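Local coordinates for protein sugar phosphate isomerase/epimerase (Parabacteroides distasonis, PDB 3OBE) that probably acts as an isomerase or epimerase on sugar phosphates, with a xylose isomerase-like TIM-barrel fold, at residues H123-P137 and A162-E174. Sequence-based numbering, arbitrary orientation.
Sequences HAELGVSCMVQPSLP and AGILWGYHNHSNE. With PO4 (phosphate ion), chain C.
Strands 130-133 and 165-169 pair in parallel. Five backbone hydrogen bonds, each 2.9 Å, link the segments: Leu-165 N to Ser-129 O just before the first strand, then Met-131 N to Leu-165 O, Gly-167 N to Met-131 O, Gln-133 N to Gly-167 O and His-169 N to Gln-133 O. A water donates to Ser-129 O and Gly-163 O, bridging the segments where pairing starts.

Apolar packing fills the helix-facing side. Ile-164 CG2 lies 3.7 Å from CG of selenomethionine Met-131, and Ile-164 CD1 reaches the helix end at Ala-124. Trp-166 has CG anti to its backbone N (chi1 -168°), which lays one ring face over Met-131 O. Its CZ2 meets Gln-133 CB at 3.7 Å.

Inside the barrel, Val-132 CG1 packs 3.5 Å from His-169 CB and 3.7 Å from Gly-167 O, Gly-167 meeting it with backbone alone.

Polar groups gather beyond the C-terminal strand ends. Tyr-168 OH donates to the anti lone pair of Glu-174 OE2 (2.6 Å), while Leu-136 CB and CD1 pack against the same hydroxyl. Glu-174 OE1 takes the His-171 N-H from above the carboxylate plane. Pro-134 CB sits at the edge of the His-169 ring, 3.5 Å from ND1, and His-169 NE2 is hydrogen-bonded to Asp-218. His-171 NE2 donates to phosphate O2 (2.7 Å, 167°).

The contact pairs the two strands of one TIM-barrel beta-alpha-beta unit, whose helix is 142-160. Its apolar outer layer gives way to a polar rim, where the phosphate, probably from the crystallisation liquor, may mark a site for the phosphate of a substrate.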
# COMPACT_ATOMS: atom_id res chain seq x y z
N HIS A 123 -0.49 -15.54 -4.36
CA HIS A 123 0.01 -14.29 -4.89
C HIS A 123 1.21 -14.52 -5.80
O HIS A 123 1.47 -13.69 -6.71
CB HIS A 123 0.35 -13.29 -3.77
CG HIS A 123 -0.85 -12.60 -3.18
ND1 HIS A 123 -1.72 -13.26 -2.33
CD2 HIS A 123 -1.37 -11.36 -3.37
CE1 HIS A 123 -2.70 -12.43 -2.00
NE2 HIS A 123 -2.50 -11.27 -2.60
N ALA A 124 1.92 -15.64 -5.63
CA ALA A 124 2.99 -15.99 -6.60
C ALA A 124 2.35 -16.28 -7.96
O ALA A 124 2.83 -15.84 -9.03
CB ALA A 124 3.82 -17.17 -6.06
N GLU A 125 1.22 -16.98 -7.94
CA GLU A 125 0.47 -17.21 -9.17
C GLU A 125 0.04 -15.89 -9.81
O GLU A 125 0.07 -15.75 -11.05
CB GLU A 125 -0.82 -18.02 -8.89
CG GLU A 125 -0.75 -19.46 -8.45
CD GLU A 125 -2.19 -20.01 -8.16
OE1 GLU A 125 -3.05 -19.28 -7.63
OE2 GLU A 125 -2.47 -21.17 -8.49
N LEU A 126 -0.39 -14.94 -8.99
CA LEU A 126 -0.89 -13.64 -9.43
C LEU A 126 0.26 -12.80 -10.02
O LEU A 126 0.01 -11.96 -10.88
CB LEU A 126 -1.55 -12.91 -8.25
CG LEU A 126 -2.35 -11.63 -8.49
CD1 LEU A 126 -3.55 -11.90 -9.44
CD2 LEU A 126 -2.77 -11.01 -7.15
N GLY A 127 1.50 -13.06 -9.58
CA GLY A 127 2.71 -12.43 -10.11
C GLY A 127 3.04 -11.09 -9.48
O GLY A 127 3.76 -10.29 -10.07
N VAL A 128 2.54 -10.86 -8.27
CA VAL A 128 2.85 -9.60 -7.57
C VAL A 128 4.29 -9.54 -7.11
O VAL A 128 4.96 -10.57 -6.92
CB VAL A 128 1.93 -9.37 -6.33
CG1 VAL A 128 0.43 -9.39 -6.78
CG2 VAL A 128 2.26 -10.40 -5.18
N SER A 129 4.78 -8.33 -6.92
CA SER A 129 6.05 -8.07 -6.28
C SER A 129 5.95 -7.87 -4.76
O SER A 129 6.93 -8.12 -4.06
CB SER A 129 6.73 -6.84 -6.86
OG SER A 129 7.04 -7.13 -8.22
N CYS A 130 4.82 -7.36 -4.30
CA CYS A 130 4.64 -7.02 -2.92
C CYS A 130 3.31 -7.56 -2.35
O CYS A 130 2.30 -7.60 -3.04
CB CYS A 130 4.62 -5.50 -2.74
SG CYS A 130 6.07 -4.70 -3.50
N MSE A 131 3.33 -7.88 -1.08
CA MSE A 131 2.07 -8.22 -0.32
C MSE A 131 2.09 -7.37 0.92
O MSE A 131 3.09 -7.37 1.64
CB MSE A 131 2.06 -9.69 0.02
CG MSE A 131 1.82 -10.62 -1.14
SE MSE A 131 2.39 -12.46 -0.75
CE MSE A 131 1.12 -12.86 0.67
N VAL A 132 1.01 -6.64 1.19
CA VAL A 132 1.03 -5.61 2.21
C VAL A 132 -0.18 -5.76 3.13
O VAL A 132 -1.32 -5.87 2.64
CB VAL A 132 1.01 -4.23 1.56
CG1 VAL A 132 0.78 -3.04 2.61
CG2 VAL A 132 2.32 -4.05 0.80
N GLN A 133 0.07 -5.75 4.43
CA GLN A 133 -0.97 -5.67 5.42
C GLN A 133 -1.26 -4.23 5.76
O GLN A 133 -0.36 -3.53 6.19
CB GLN A 133 -0.62 -6.42 6.70
CG GLN A 133 -1.74 -6.34 7.78
CD GLN A 133 -1.61 -7.35 8.87
OE1 GLN A 133 -1.10 -8.46 8.66
NE2 GLN A 133 -2.09 -7.01 10.07
N PRO A 134 -2.54 -3.80 5.64
CA PRO A 134 -2.86 -2.37 5.87
C PRO A 134 -3.68 -2.15 7.13
O PRO A 134 -4.35 -1.12 7.27
CB PRO A 134 -3.69 -2.04 4.63
CG PRO A 134 -4.53 -3.28 4.45
CD PRO A 134 -3.56 -4.45 4.78
N SER A 135 -3.63 -3.09 8.04
CA SER A 135 -4.55 -3.14 9.19
C SER A 135 -3.74 -3.28 10.47
O SER A 135 -2.95 -4.21 10.64
CB SER A 135 -5.46 -4.33 9.04
OG SER A 135 -6.22 -4.21 7.86
N LEU A 136 -3.93 -2.30 11.35
CA LEU A 136 -3.24 -2.21 12.64
C LEU A 136 -3.87 -3.10 13.69
O LEU A 136 -5.06 -2.94 13.98
CB LEU A 136 -3.32 -0.75 13.15
CG LEU A 136 -2.58 -0.38 14.46
CD1 LEU A 136 -1.10 -0.68 14.44
CD2 LEU A 136 -2.77 1.12 14.69
N PRO A 137 -3.10 -4.02 14.27
CA PRO A 137 -3.63 -4.78 15.41
C PRO A 137 -3.83 -3.92 16.66
O PRO A 137 -3.40 -2.76 16.71
CB PRO A 137 -2.56 -5.86 15.65
CG PRO A 137 -1.85 -6.02 14.32
CD PRO A 137 -1.80 -4.58 13.85
N ALA A 162 9.17 -16.84 -1.99
CA ALA A 162 8.60 -16.72 -3.32
C ALA A 162 9.13 -15.49 -4.03
O ALA A 162 8.62 -15.15 -5.10
CB ALA A 162 7.03 -16.61 -3.22
N GLY A 163 10.09 -14.77 -3.44
CA GLY A 163 10.59 -13.55 -4.05
C GLY A 163 9.66 -12.36 -3.99
O GLY A 163 9.76 -11.47 -4.82
N ILE A 164 8.76 -12.35 -3.02
CA ILE A 164 7.79 -11.31 -2.82
C ILE A 164 8.11 -10.55 -1.51
O ILE A 164 8.40 -11.16 -0.47
CB ILE A 164 6.38 -11.88 -2.71
CG1 ILE A 164 6.03 -12.59 -4.00
CG2 ILE A 164 5.36 -10.79 -2.34
CD1 ILE A 164 4.75 -13.47 -3.95
N LEU A 165 7.99 -9.24 -1.57
CA LEU A 165 8.29 -8.36 -0.43
C LEU A 165 7.05 -8.20 0.42
O LEU A 165 6.03 -7.72 -0.08
CB LEU A 165 8.70 -6.98 -0.89
CG LEU A 165 9.99 -6.89 -1.72
CD1 LEU A 165 10.14 -5.46 -2.24
CD2 LEU A 165 11.22 -7.31 -0.91
N TRP A 166 7.15 -8.53 1.69
CA TRP A 166 6.08 -8.24 2.64
C TRP A 166 6.24 -6.84 3.16
O TRP A 166 7.34 -6.45 3.55
CB TRP A 166 6.09 -9.26 3.78
CG TRP A 166 4.86 -9.21 4.63
CD1 TRP A 166 3.77 -10.01 4.49
CD2 TRP A 166 4.56 -8.32 5.72
NE1 TRP A 166 2.81 -9.69 5.41
CE2 TRP A 166 3.28 -8.67 6.21
CE3 TRP A 166 5.25 -7.28 6.36
CZ2 TRP A 166 2.66 -7.99 7.26
CZ3 TRP A 166 4.66 -6.65 7.41
CH2 TRP A 166 3.38 -6.98 7.83
N GLY A 167 5.12 -6.10 3.27
CA GLY A 167 5.12 -4.75 3.80
C GLY A 167 3.91 -4.44 4.67
O GLY A 167 2.93 -5.18 4.65
N TYR A 168 4.00 -3.31 5.35
CA TYR A 168 2.98 -2.82 6.28
C TYR A 168 2.58 -1.39 5.91
O TYR A 168 3.45 -0.52 5.77
CB TYR A 168 3.46 -2.87 7.73
CG TYR A 168 2.41 -2.42 8.68
CD1 TYR A 168 1.35 -3.25 8.97
CD2 TYR A 168 2.38 -1.11 9.19
CE1 TYR A 168 0.36 -2.85 9.79
CE2 TYR A 168 1.37 -0.70 9.99
CZ TYR A 168 0.37 -1.58 10.31
OH TYR A 168 -0.66 -1.23 11.17
N HIS A 169 1.28 -1.17 5.76
CA HIS A 169 0.71 0.12 5.36
C HIS A 169 0.03 0.76 6.54
O HIS A 169 -0.89 0.16 7.14
CB HIS A 169 -0.29 -0.08 4.22
CG HIS A 169 -1.05 1.14 3.85
ND1 HIS A 169 -2.41 1.13 3.72
CD2 HIS A 169 -0.64 2.40 3.54
CE1 HIS A 169 -2.83 2.34 3.38
NE2 HIS A 169 -1.78 3.14 3.27
N ASN A 170 0.51 1.93 6.92
CA ASN A 170 0.01 2.68 8.03
C ASN A 170 -1.21 3.54 7.67
O ASN A 170 -1.42 3.92 6.51
CB ASN A 170 1.05 3.67 8.61
CG ASN A 170 1.47 4.70 7.61
OD1 ASN A 170 2.23 4.40 6.70
ND2 ASN A 170 0.97 5.92 7.76
N HIS A 171 -1.97 3.94 8.70
CA HIS A 171 -2.89 5.08 8.61
C HIS A 171 -2.38 6.08 9.65
O HIS A 171 -1.19 6.36 9.64
CB HIS A 171 -4.31 4.62 8.78
CG HIS A 171 -4.73 3.70 7.67
ND1 HIS A 171 -4.26 2.41 7.57
CD2 HIS A 171 -5.48 3.92 6.55
CE1 HIS A 171 -4.75 1.86 6.46
NE2 HIS A 171 -5.47 2.76 5.82
N SER A 172 -3.22 6.61 10.54
CA SER A 172 -2.76 7.65 11.47
C SER A 172 -2.46 7.12 12.86
O SER A 172 -1.68 7.73 13.59
CB SER A 172 -3.74 8.81 11.56
OG SER A 172 -3.94 9.41 10.30
N ASN A 173 -3.09 6.01 13.22
CA ASN A 173 -3.03 5.55 14.63
C ASN A 173 -1.65 4.97 14.96
O ASN A 173 -1.30 4.85 16.14
CB ASN A 173 -4.10 4.54 14.94
CG ASN A 173 -5.45 5.16 15.16
OD1 ASN A 173 -5.57 6.36 15.48
ND2 ASN A 173 -6.49 4.33 15.08
N GLU A 174 -0.84 4.69 13.94
CA GLU A 174 0.53 4.24 14.15
C GLU A 174 1.36 5.40 14.71
O GLU A 174 2.49 5.19 15.18
CB GLU A 174 1.16 3.72 12.91
CG GLU A 174 0.58 2.41 12.40
CD GLU A 174 -0.67 2.47 11.60
OE1 GLU A 174 -1.26 3.56 11.37
OE2 GLU A 174 -1.10 1.36 11.15
P PO4 C . -6.70 1.41 2.63
O1 PO4 C . -8.00 1.56 1.83
O2 PO4 C . -6.51 2.69 3.38
O3 PO4 C . -5.61 1.26 1.52
O4 PO4 C . -6.67 0.17 3.46
O HOH W 1 9.46 -8.72 -5.12